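Local coordinates for protein mannitol dehydrogenase (PDB 1LJ8) that probably oxidises mannitol at its second carbon as an NAD-dependent long-chain dehydrogenase, and holds the dinucleotide in a Rossmann-type domain, at residues 222-236 and 257-271. Residues are numbered along the deposited sequence; the frame is centred on the assembly and turned at random.
Sequences VSFPNAMVDRITPMT and VCEPFVQWVLEDKFV. With NAD (nicotinamide-adenine-dinucleotide), chain B.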
loop_
_atom_site.group_PDB
_atom_site.type_symbol
_atom_site.label_atom_id
_atom_site.label_comp_id
_atom_site.label_asym_id
_atom_site.label_seq_id
_atom_site.Cartn_x
_atom_site.Cartn_y
_atom_site.Cartn_z
ATOM N N VAL A 222 4.357 22.459 -7.910
ATOM C CA VAL A 222 4.454 21.221 -7.113
ATOM C C VAL A 222 4.963 20.043 -7.987
ATOM O O VAL A 222 4.576 19.926 -9.159
ATOM C CB VAL A 222 3.041 20.863 -6.553
ATOM C CG1 VAL A 222 3.113 19.591 -5.698
ATOM C CG2 VAL A 222 2.510 22.025 -5.681
ATOM N N SER A 223 5.863 19.221 -7.451
ATOM C CA SER A 223 6.355 18.028 -8.170
ATOM C C SER A 223 5.706 16.769 -7.514
ATOM O O SER A 223 5.310 16.779 -6.335
ATOM C CB SER A 223 7.881 17.929 -8.097
ATOM O OG SER A 223 8.306 18.031 -6.758
ATOM N N PHE A 224 5.628 15.693 -8.298
ATOM C CA PHE A 224 4.933 14.463 -7.922
ATOM C C PHE A 224 5.770 13.290 -8.415
ATOM O O PHE A 224 5.420 12.642 -9.391
ATOM C CB PHE A 224 3.568 14.436 -8.626
ATOM C CG PHE A 224 2.695 15.632 -8.297
ATOM C CD1 PHE A 224 2.732 16.787 -9.088
ATOM C CD2 PHE A 224 1.803 15.573 -7.220
ATOM C CE1 PHE A 224 1.876 17.888 -8.826
ATOM C CE2 PHE A 224 0.915 16.678 -6.926
ATOM C CZ PHE A 224 0.967 17.838 -7.751
ATOM N N PRO A 225 6.888 13.022 -7.730
ATOM C CA PRO A 225 7.754 11.914 -8.159
ATOM C C PRO A 225 7.094 10.542 -8.139
ATOM O O PRO A 225 6.312 10.224 -7.239
ATOM C CB PRO A 225 8.959 12.007 -7.192
ATOM C CG PRO A 225 8.312 12.579 -5.908
ATOM C CD PRO A 225 7.371 13.663 -6.501
ATOM N N ASN A 226 7.351 9.734 -9.171
ATOM C CA ASN A 226 6.857 8.379 -9.111
ATOM C C ASN A 226 7.905 7.602 -8.340
ATOM O O ASN A 226 9.056 8.020 -8.268
ATOM C CB ASN A 226 6.746 7.740 -10.500
ATOM C CG ASN A 226 5.689 8.418 -11.345
ATOM O OD1 ASN A 226 4.474 8.266 -11.103
ATOM N ND2 ASN A 226 6.132 9.181 -12.342
ATOM N N ALA A 227 7.487 6.474 -7.772
ATOM C CA ALA A 227 8.425 5.621 -7.041
ATOM C C ALA A 227 8.007 4.176 -7.070
ATOM O O ALA A 227 6.844 3.853 -7.257
ATOM C CB ALA A 227 8.514 6.064 -5.527
HETATM N N MSE A 228 8.998 3.311 -6.865
HETATM C CA MSE A 228 8.724 1.923 -6.648
HETATM C C MSE A 228 9.089 1.739 -5.166
HETATM O O MSE A 228 10.245 1.987 -4.786
HETATM C CB MSE A 228 9.650 1.041 -7.446
HETATM C CG MSE A 228 9.050 -0.310 -7.398
HETATM SE SE MSE A 228 10.082 -1.346 -6.282
HETATM C CE MSE A 228 10.694 -1.886 -7.890
ATOM N N VAL A 229 8.130 1.348 -4.330
ATOM C CA VAL A 229 8.393 1.184 -2.900
ATOM C C VAL A 229 8.140 -0.264 -2.559
ATOM O O VAL A 229 7.110 -0.830 -2.954
ATOM C CB VAL A 229 7.489 2.144 -2.077
ATOM C CG1 VAL A 229 7.849 3.618 -2.506
ATOM C CG2 VAL A 229 5.993 1.836 -2.304
ATOM N N ASP A 230 9.070 -0.900 -1.836
ATOM C CA ASP A 230 8.885 -2.321 -1.623
ATOM C C ASP A 230 9.400 -2.789 -0.260
ATOM O O ASP A 230 10.580 -2.624 0.013
ATOM C CB ASP A 230 9.669 -3.049 -2.743
ATOM C CG ASP A 230 9.300 -4.532 -2.887
ATOM O OD1 ASP A 230 8.409 -4.981 -2.172
ATOM O OD2 ASP A 230 9.904 -5.262 -3.734
ATOM N N ARG A 231 8.515 -3.319 0.577
ATOM C CA ARG A 231 8.923 -3.938 1.850
ATOM C C ARG A 231 7.668 -4.538 2.459
ATOM O O ARG A 231 6.762 -3.805 2.869
ATOM C CB ARG A 231 9.579 -2.965 2.854
ATOM C CG ARG A 231 10.071 -3.773 4.093
ATOM C CD ARG A 231 10.847 -2.895 5.084
ATOM N NE ARG A 231 11.940 -3.713 5.621
ATOM C CZ ARG A 231 12.905 -3.262 6.408
ATOM N NH1 ARG A 231 12.921 -1.994 6.798
ATOM N NH2 ARG A 231 13.930 -4.079 6.722
ATOM N N ILE A 232 7.602 -5.869 2.484
ATOM C CA ILE A 232 6.422 -6.573 3.016
ATOM C C ILE A 232 6.305 -6.247 4.496
ATOM O O ILE A 232 7.202 -6.512 5.307
ATOM C CB ILE A 232 6.518 -8.080 2.749
ATOM C CG1 ILE A 232 6.376 -8.326 1.219
ATOM C CG2 ILE A 232 5.400 -8.824 3.479
ATOM C CD1 ILE A 232 6.923 -9.759 0.808
ATOM N N THR A 233 5.143 -5.694 4.839
ATOM C CA THR A 233 4.916 -5.203 6.200
ATOM C C THR A 233 3.563 -5.688 6.709
ATOM O O THR A 233 2.506 -5.105 6.423
ATOM C CB THR A 233 4.991 -3.629 6.199
ATOM O OG1 THR A 233 6.270 -3.192 5.668
ATOM C CG2 THR A 233 4.799 -3.068 7.662
ATOM N N PRO A 234 3.562 -6.787 7.438
ATOM C CA PRO A 234 2.307 -7.337 7.973
ATOM C C PRO A 234 1.650 -6.356 8.989
ATOM O O PRO A 234 2.283 -5.370 9.415
ATOM C CB PRO A 234 2.771 -8.592 8.733
ATOM C CG PRO A 234 4.076 -8.999 8.001
ATOM C CD PRO A 234 4.734 -7.672 7.705
HETATM N N MSE A 235 0.421 -6.691 9.392
HETATM C CA MSE A 235 -0.275 -5.950 10.448
HETATM C C MSE A 235 0.348 -6.401 11.761
HETATM O O MSE A 235 0.799 -7.554 11.888
HETATM C CB MSE A 235 -1.781 -6.290 10.477
HETATM C CG MSE A 235 -2.457 -6.084 9.139
HETATM SE SE MSE A 235 -4.372 -6.438 9.372
HETATM C CE MSE A 235 -4.263 -8.384 9.649
ATOM N N THR A 236 0.442 -5.492 12.725
ATOM C CA THR A 236 1.004 -5.871 14.002
ATOM C C THR A 236 -0.129 -6.503 14.811
ATOM O O THR A 236 -0.908 -5.840 15.443
ATOM C CB THR A 236 1.573 -4.649 14.736
ATOM O OG1 THR A 236 2.742 -4.205 14.010
ATOM C CG2 THR A 236 1.974 -5.013 16.204
ATOM N N VAL A 257 6.381 -4.690 12.159
ATOM C CA VAL A 257 7.119 -5.902 11.786
ATOM C C VAL A 257 7.264 -5.882 10.260
ATOM O O VAL A 257 6.367 -5.386 9.551
ATOM C CB VAL A 257 6.372 -7.213 12.222
ATOM C CG1 VAL A 257 6.432 -7.346 13.761
ATOM C CG2 VAL A 257 4.939 -7.212 11.749
ATOM N N CYS A 258 8.368 -6.432 9.749
ATOM C CA CYS A 258 8.591 -6.377 8.292
ATOM C C CYS A 258 9.689 -7.352 7.929
ATOM O O CYS A 258 10.421 -7.831 8.804
ATOM C CB CYS A 258 9.046 -4.952 7.887
ATOM S SG CYS A 258 10.514 -4.309 8.801
ATOM N N GLU A 259 9.767 -7.694 6.639
ATOM C CA GLU A 259 10.810 -8.594 6.165
ATOM C C GLU A 259 12.141 -7.856 6.098
ATOM O O GLU A 259 12.189 -6.650 6.107
ATOM C CB GLU A 259 10.475 -9.102 4.755
ATOM C CG GLU A 259 10.364 -7.966 3.776
ATOM C CD GLU A 259 10.185 -8.390 2.315
ATOM O OE1 GLU A 259 9.668 -7.550 1.559
ATOM O OE2 GLU A 259 10.582 -9.515 1.901
ATOM N N PRO A 260 13.245 -8.600 6.007
ATOM C CA PRO A 260 14.583 -7.995 5.923
ATOM C C PRO A 260 14.759 -7.211 4.625
ATOM O O PRO A 260 15.375 -6.144 4.609
ATOM C CB PRO A 260 15.552 -9.211 5.955
ATOM C CG PRO A 260 14.741 -10.330 6.505
ATOM C CD PRO A 260 13.293 -10.059 6.179
ATOM N N PHE A 261 14.247 -7.743 3.524
ATOM C CA PHE A 261 14.369 -7.065 2.229
ATOM C C PHE A 261 13.656 -5.688 2.256
ATOM O O PHE A 261 12.579 -5.560 2.836
ATOM C CB PHE A 261 13.716 -7.875 1.111
ATOM C CG PHE A 261 13.814 -7.206 -0.244
ATOM C CD1 PHE A 261 15.003 -7.243 -0.965
ATOM C CD2 PHE A 261 12.729 -6.501 -0.765
ATOM C CE1 PHE A 261 15.113 -6.579 -2.206
ATOM C CE2 PHE A 261 12.835 -5.824 -2.007
ATOM C CZ PHE A 261 14.011 -5.865 -2.718
ATOM N N VAL A 262 14.264 -4.701 1.604
ATOM C CA VAL A 262 13.677 -3.361 1.497
ATOM C C VAL A 262 14.305 -2.636 0.307
ATOM O O VAL A 262 15.521 -2.725 0.052
ATOM C CB VAL A 262 13.878 -2.550 2.830
ATOM C CG1 VAL A 262 15.347 -2.403 3.161
ATOM C CG2 VAL A 262 13.154 -1.184 2.747
ATOM N N GLN A 263 13.480 -1.943 -0.461
ATOM C CA GLN A 263 14.014 -1.225 -1.607
ATOM C C GLN A 263 13.159 0.021 -1.864
ATOM O O GLN A 263 11.971 0.045 -1.567
ATOM C CB GLN A 263 14.009 -2.156 -2.857
ATOM C CG GLN A 263 14.616 -1.495 -4.091
ATOM C CD GLN A 263 14.849 -2.505 -5.229
ATOM O OE1 GLN A 263 14.139 -3.503 -5.327
ATOM N NE2 GLN A 263 15.813 -2.217 -6.109
ATOM N N TRP A 264 13.789 1.054 -2.408
ATOM C CA TRP A 264 13.066 2.298 -2.732
ATOM C C TRP A 264 13.785 2.867 -3.961
ATOM O O TRP A 264 14.970 3.163 -3.886
ATOM C CB TRP A 264 13.228 3.288 -1.569
ATOM C CG TRP A 264 12.320 4.490 -1.625
ATOM C CD1 TRP A 264 11.417 4.806 -2.597
ATOM C CD2 TRP A 264 12.223 5.512 -0.626
ATOM N NE1 TRP A 264 10.741 5.976 -2.250
ATOM C CE2 TRP A 264 11.226 6.423 -1.049
ATOM C CE3 TRP A 264 12.882 5.742 0.595
ATOM C CZ2 TRP A 264 10.870 7.550 -0.289
ATOM C CZ3 TRP A 264 12.533 6.867 1.362
ATOM C CH2 TRP A 264 11.526 7.764 0.911
ATOM N N VAL A 265 13.073 2.972 -5.075
ATOM C CA VAL A 265 13.656 3.603 -6.247
ATOM C C VAL A 265 12.732 4.817 -6.500
ATOM O O VAL A 265 11.519 4.655 -6.607
ATOM C CB VAL A 265 13.643 2.690 -7.456
ATOM C CG1 VAL A 265 14.406 3.449 -8.601
ATOM C CG2 VAL A 265 14.327 1.346 -7.121
ATOM N N LEU A 266 13.326 6.001 -6.549
ATOM C CA LEU A 266 12.591 7.270 -6.678
ATOM C C LEU A 266 13.031 8.080 -7.880
ATOM O O LEU A 266 14.194 8.035 -8.281
ATOM C CB LEU A 266 12.909 8.198 -5.466
ATOM C CG LEU A 266 12.046 8.545 -4.272
ATOM C CD1 LEU A 266 12.833 9.364 -3.236
ATOM C CD2 LEU A 266 10.809 9.279 -4.741
ATOM N N GLU A 267 12.106 8.877 -8.398
ATOM C CA GLU A 267 12.459 9.840 -9.425
ATOM C C GLU A 267 12.888 11.091 -8.626
ATOM O O GLU A 267 12.209 11.489 -7.668
ATOM C CB GLU A 267 11.261 10.147 -10.313
ATOM C CG GLU A 267 10.946 8.953 -11.210
ATOM C CD GLU A 267 9.692 9.130 -12.008
ATOM O OE1 GLU A 267 8.900 10.112 -11.754
ATOM O OE2 GLU A 267 9.506 8.264 -12.881
ATOM N N ASP A 268 14.013 11.697 -8.977
ATOM C CA ASP A 268 14.500 12.853 -8.227
ATOM C C ASP A 268 13.827 14.146 -8.655
ATOM O O ASP A 268 14.447 15.009 -9.309
ATOM C CB ASP A 268 16.017 12.957 -8.396
ATOM C CG ASP A 268 16.693 13.731 -7.270
ATOM O OD1 ASP A 268 16.010 14.336 -6.411
ATOM O OD2 ASP A 268 17.940 13.752 -7.260
ATOM N N LYS A 269 12.568 14.290 -8.246
ATOM C CA LYS A 269 11.740 15.442 -8.615
ATOM C C LYS A 269 11.183 16.073 -7.353
ATOM O O LYS A 269 10.032 15.806 -6.981
ATOM C CB LYS A 269 10.583 14.960 -9.496
ATOM C CG LYS A 269 10.985 14.366 -10.829
ATOM C CD LYS A 269 9.765 13.815 -11.601
ATOM C CE LYS A 269 10.207 13.128 -12.879
ATOM N NZ LYS A 269 9.000 12.498 -13.544
ATOM N N PHE A 270 11.993 16.909 -6.697
ATOM C CA PHE A 270 11.599 17.544 -5.430
ATOM C C PHE A 270 11.797 19.039 -5.605
ATOM O O PHE A 270 12.916 19.492 -5.848
ATOM C CB PHE A 270 12.474 17.005 -4.290
ATOM C CG PHE A 270 12.195 15.577 -3.950
ATOM C CD1 PHE A 270 12.638 14.541 -4.788
ATOM C CD2 PHE A 270 11.378 15.255 -2.868
ATOM C CE1 PHE A 270 12.253 13.215 -4.563
ATOM C CE2 PHE A 270 10.992 13.961 -2.631
ATOM C CZ PHE A 270 11.416 12.910 -3.480
ATOM N N VAL A 271 10.711 19.798 -5.465
ATOM C CA VAL A 271 10.783 21.224 -5.685
ATOM C C VAL A 271 11.419 21.999 -4.544
ATOM O O VAL A 271 11.971 23.082 -4.774
ATOM C CB VAL A 271 9.369 21.828 -5.919
ATOM C CG1 VAL A 271 8.803 21.371 -7.262
ATOM C CG2 VAL A 271 8.414 21.380 -4.805
HETATM P PA NAD B . -2.237 0.291 7.435
HETATM O O1A NAD B . -3.551 -0.297 7.455
HETATM O O2A NAD B . -1.219 0.049 8.497
HETATM O O5B NAD B . -2.346 1.882 7.348
HETATM C C5B NAD B . -3.146 2.495 6.290
HETATM C C4B NAD B . -3.067 3.979 6.704
HETATM O O4B NAD B . -3.807 4.747 5.667
HETATM C C3B NAD B . -3.837 4.371 8.014
HETATM O O3B NAD B . -3.074 5.426 8.628
HETATM C C2B NAD B . -5.205 4.830 7.488
HETATM O O2B NAD B . -5.893 5.685 8.393
HETATM C C1B NAD B . -4.789 5.597 6.247
HETATM N N9A NAD B . -5.815 5.793 5.272
HETATM C C8A NAD B . -6.713 4.914 4.701
HETATM N N7A NAD B . -7.477 5.488 3.800
HETATM C C5A NAD B . -7.049 6.808 3.789
HETATM C C6A NAD B . -7.500 7.875 3.004
HETATM N N6A NAD B . -8.453 7.814 2.073
HETATM N N1A NAD B . -6.909 9.116 3.201
HETATM C C2A NAD B . -5.894 9.296 4.139
HETATM N N3A NAD B . -5.416 8.246 4.914
HETATM C C4A NAD B . -6.041 7.016 4.694
HETATM O O3 NAD B . -1.626 -0.088 6.020
HETATM P PN NAD B . -0.105 -0.236 5.522
HETATM O O1N NAD B . 0.305 -1.638 5.653
HETATM O O2N NAD B . 0.685 0.776 6.229
HETATM O O5D NAD B . -0.227 0.045 3.975
HETATM C C5D NAD B . -0.592 1.360 3.577
HETATM C C4D NAD B . -0.254 1.452 2.154
HETATM O O4D NAD B . 1.163 1.468 1.883
HETATM C C3D NAD B . -0.853 0.379 1.173
HETATM O O3D NAD B . -2.229 0.607 0.895
HETATM C C2D NAD B . 0.090 0.427 -0.013
HETATM O O2D NAD B . -0.323 1.398 -0.966
HETATM C C1D NAD B . 1.453 0.783 0.633
HETATM N N1N NAD B . 2.342 -0.374 0.858
HETATM C C2N NAD B . 2.176 -1.336 1.872
HETATM C C3N NAD B . 3.036 -2.404 1.889
HETATM C C7N NAD B . 2.844 -3.485 2.970
HETATM O O7N NAD B . 3.496 -4.532 2.839
HETATM N N7N NAD B . 1.968 -3.336 3.941
HETATM C C4N NAD B . 4.092 -2.555 0.866
HETATM C C5N NAD B . 4.238 -1.531 -0.119
HETATM C C6N NAD B . 3.359 -0.412 -0.146
HETATM O O HOH W 1 6.002 12.835 -12.232
HETATM O O HOH W 2 3.522 -3.995 11.430
#
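The guanidinium of R231 is sandwiched between C258 and V262: SG of C258 lies over the centre of one face, 3.5 Å from R231 CZ, while V262 CB covers the opposite face nearer the rim. Near its plane E259 O accepts from R231 NE at 3.0 Å, and a salt bridge to E87 and a bond to A40 O further fix the group. The W264 indole has A227 CB at its edge and L266 CD1 over one face; V229 runs alongside, CG1 3.7 Å from W264 NE1. D230 OD2 meets the F261 ring edge at CE2, carboxylate and ring planes 70° apart.

With its chain extended beyond CG, E259 brings OE1 to I232 N at 2.8 Å in a nearly straight bond (173°), on the anti side, tilted out of the carboxylate plane; R361 bridges this oxygen and D230 OD1, probably offsetting their like charges. At the other end E267 OE1 gathers three donors: N226 ND2 (3.0 Å) on the syn side but tilted out of the plane, N226 N and K269 NZ from above it; N226 OD1 accepts from A197 N.

Between these ends, strands 227-230 and 263-266 run antiparallel (174°), M228 and V265 exchanging backbone bonds as a hydrogen-bonded pair. Beyond the pairing, T233 N donates to NAD O7N at 2.8 Å and T233 O accepts from N7N at 3.1 Å, two bonds that set the carboxamide's orientation.

Strand 263-266 is the middle of a three-stranded sheet completed by 283-284. M228 and D230 pack on helix 289-313, V229 faces F37 of helix 36-40, and W264 touches strand 185-188 of the large sheet.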